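Local coordinates for hepatocyte growth factor-regulated tyrosine kinase substrate (Drosophila melanogaster, PDB 1DVP), which binds ubiquitin and phosphatidylinositol and plays an essential role in endosome membrane invagination and multivesicular body formation, promoting degradation of activated receptor tyrosine kinases, at residues P54-C60 with H99-K105. Residues are numbered along the deposited sequence; the frame is centred on the assembly and turned at random.
Sequences PNPHSSC and HENVRQK
Pro-56, in the first turn of helix 56-72, lies over one face of the His-99 imidazole: its CB stands 3.9 Å from the ring centroid, above the face, which meets the geometry of a CH-pi contact. At the far end of the same ring, His-99 CE1 comes within 3.5 Å of Pro-54 O, approaching obliquely. Replacing the imidazole by an alanine's methyl is likely to leave Pro-56 CB without its aromatic face and open a gap beside Pro-54 O. Two residues on, in the first turn of helix 100-116, the Asn-101 amide reaches across: CG sits between backbone N and carbonyl carbon (chi1 74°), which brings ND2 to Pro-56 O in a nearly straight (172°) but long and weak hydrogen bond of 3.4 Å. That carbonyl also accepts the helical bond from Cys-60 N. The same ND2 lies 3.5 Å from Cys-60 CB, while Cys-60 SG packs against Lys-105 CB at 3.8 Å. On the inner side both methyls of Val-102 meet Ser-59 OG, CG1 at 3.4 Å; this buried hydroxyl is hydrogen-bonded to Met-51 O. With segment axes 9.1 Å apart and only 12° from parallel, the pairing is side-by-side helix packing within the right-handed superhelix of the VHS domain.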
loop_
_atom_site.group_PDB
_atom_site.type_symbol
_atom_site.label_atom_id
_atom_site.label_comp_id
_atom_site.label_asym_id
_atom_site.label_seq_id
_atom_site.Cartn_x
_atom_site.Cartn_y
_atom_site.Cartn_z
ATOM N N PRO A 54 7.006 -11.821 40.561
ATOM C CA PRO A 54 8.368 -12.155 40.986
ATOM C C PRO A 54 9.239 -12.537 39.810
ATOM O O PRO A 54 10.449 -12.620 39.929
ATOM C CB PRO A 54 8.165 -13.327 41.929
ATOM C CG PRO A 54 6.740 -13.104 42.445
ATOM C CD PRO A 54 6.007 -12.661 41.237
ATOM N N ASN A 55 8.628 -12.795 38.665
ATOM C CA ASN A 55 9.432 -13.174 37.507
ATOM C C ASN A 55 9.876 -11.898 36.805
ATOM O O ASN A 55 9.071 -11.001 36.598
ATOM C CB ASN A 55 8.620 -14.078 36.579
ATOM C CG ASN A 55 9.426 -14.567 35.388
ATOM O OD1 ASN A 55 9.670 -13.832 34.430
ATOM N ND2 ASN A 55 9.853 -15.824 35.450
ATOM N N PRO A 56 11.166 -11.803 36.434
ATOM C CA PRO A 56 11.696 -10.610 35.758
ATOM C C PRO A 56 11.106 -10.393 34.371
ATOM O O PRO A 56 10.924 -9.255 33.959
ATOM C CB PRO A 56 13.198 -10.880 35.705
ATOM C CG PRO A 56 13.240 -12.396 35.492
ATOM C CD PRO A 56 12.182 -12.879 36.479
ATOM N N HIS A 57 10.841 -11.486 33.655
ATOM C CA HIS A 57 10.259 -11.416 32.309
ATOM C C HIS A 57 8.776 -11.005 32.358
ATOM O O HIS A 57 8.366 -10.104 31.636
ATOM C CB HIS A 57 10.432 -12.751 31.584
ATOM C CG HIS A 57 11.850 -13.232 31.564
ATOM N ND1 HIS A 57 12.298 -14.264 32.362
ATOM C CD2 HIS A 57 12.939 -12.768 30.903
ATOM C CE1 HIS A 57 13.601 -14.412 32.194
ATOM N NE2 HIS A 57 14.012 -13.518 31.316
ATOM N N SER A 58 7.987 -11.656 33.212
ATOM C CA SER A 58 6.585 -11.291 33.369
ATOM C C SER A 58 6.455 -9.821 33.805
ATOM O O SER A 58 5.587 -9.056 33.322
ATOM C CB SER A 58 5.907 -12.161 34.430
ATOM O OG SER A 58 5.842 -13.515 34.032
ATOM N N SER A 59 7.305 -9.427 34.746
ATOM C CA SER A 59 7.273 -8.065 35.262
ATOM C C SER A 59 7.613 -7.048 34.178
ATOM O O SER A 59 6.963 -6.016 34.058
ATOM C CB SER A 59 8.241 -7.929 36.434
ATOM O OG SER A 59 8.430 -6.580 36.788
ATOM N N CYS A 60 8.616 -7.341 33.368
ATOM C CA CYS A 60 8.979 -6.401 32.341
ATOM C C CYS A 60 7.962 -6.382 31.208
ATOM O O CYS A 60 7.741 -5.336 30.604
ATOM C CB CYS A 60 10.368 -6.709 31.783
ATOM S SG CYS A 60 11.054 -5.265 30.955
ATOM N N HIS A 99 15.026 -6.675 39.815
ATOM C CA HIS A 99 15.460 -6.806 38.436
ATOM C C HIS A 99 15.758 -5.467 37.801
ATOM O O HIS A 99 14.889 -4.581 37.723
ATOM C CB HIS A 99 14.389 -7.525 37.646
ATOM C CG HIS A 99 13.488 -8.369 38.489
ATOM N ND1 HIS A 99 13.893 -9.561 39.046
ATOM C CD2 HIS A 99 12.188 -8.207 38.840
ATOM C CE1 HIS A 99 12.878 -10.103 39.697
ATOM N NE2 HIS A 99 11.831 -9.301 39.586
ATOM N N GLU A 100 17.000 -5.341 37.339
ATOM C CA GLU A 100 17.498 -4.132 36.705
ATOM C C GLU A 100 16.791 -3.913 35.372
ATOM O O GLU A 100 16.485 -2.784 35.011
ATOM C CB GLU A 100 19.007 -4.251 36.470
ATOM C CG GLU A 100 19.674 -3.042 35.827
ATOM C CD GLU A 100 19.706 -1.830 36.727
ATOM O OE1 GLU A 100 20.207 -0.770 36.285
ATOM O OE2 GLU A 100 19.233 -1.917 37.879
ATOM N N ASN A 101 16.540 -5.003 34.646
ATOM C CA ASN A 101 15.856 -4.926 33.349
ATOM C C ASN A 101 14.500 -4.228 33.541
ATOM O O ASN A 101 14.044 -3.470 32.677
ATOM C CB ASN A 101 15.642 -6.338 32.773
ATOM C CG ASN A 101 14.535 -7.095 33.491
ATOM O OD1 ASN A 101 14.494 -7.125 34.725
ATOM N ND2 ASN A 101 13.630 -7.708 32.722
ATOM N N VAL A 102 13.875 -4.493 34.684
ATOM C CA VAL A 102 12.591 -3.901 35.026
ATOM C C VAL A 102 12.755 -2.412 35.330
ATOM O O VAL A 102 11.945 -1.581 34.896
ATOM C CB VAL A 102 11.979 -4.574 36.268
ATOM C CG1 VAL A 102 10.635 -3.943 36.580
ATOM C CG2 VAL A 102 11.828 -6.066 36.043
ATOM N N ARG A 103 13.798 -2.086 36.100
ATOM C CA ARG A 103 14.089 -0.708 36.485
ATOM C C ARG A 103 14.444 0.179 35.273
ATOM O O ARG A 103 14.019 1.347 35.199
ATOM C CB ARG A 103 15.232 -0.680 37.508
ATOM C CG ARG A 103 15.904 0.674 37.607
ATOM C CD ARG A 103 17.012 0.674 38.663
ATOM N NE ARG A 103 16.531 0.089 39.908
ATOM C CZ ARG A 103 16.811 -1.144 40.319
ATOM N NH1 ARG A 103 17.587 -1.940 39.591
ATOM N NH2 ARG A 103 16.291 -1.585 41.454
ATOM N N GLN A 104 15.221 -0.384 34.346
ATOM C CA GLN A 104 15.620 0.313 33.128
ATOM C C GLN A 104 14.407 0.620 32.247
ATOM O O GLN A 104 14.281 1.720 31.701
ATOM C CB GLN A 104 16.621 -0.518 32.319
ATOM C CG GLN A 104 18.057 -0.439 32.834
ATOM C CD GLN A 104 18.388 0.940 33.373
ATOM O OE1 GLN A 104 18.261 1.177 34.561
ATOM N NE2 GLN A 104 18.783 1.856 32.500
ATOM N N LYS A 105 13.507 -0.348 32.131
ATOM C CA LYS A 105 12.332 -0.160 31.296
ATOM C C LYS A 105 11.430 0.911 31.880
ATOM O O LYS A 105 10.855 1.715 31.145
ATOM C CB LYS A 105 11.569 -1.489 31.134
ATOM C CG LYS A 105 10.329 -1.401 30.234
ATOM C CD LYS A 105 10.666 -0.997 28.792
ATOM C CE LYS A 105 9.370 -0.752 27.991
ATOM N NZ LYS A 105 9.635 -0.516 26.542
#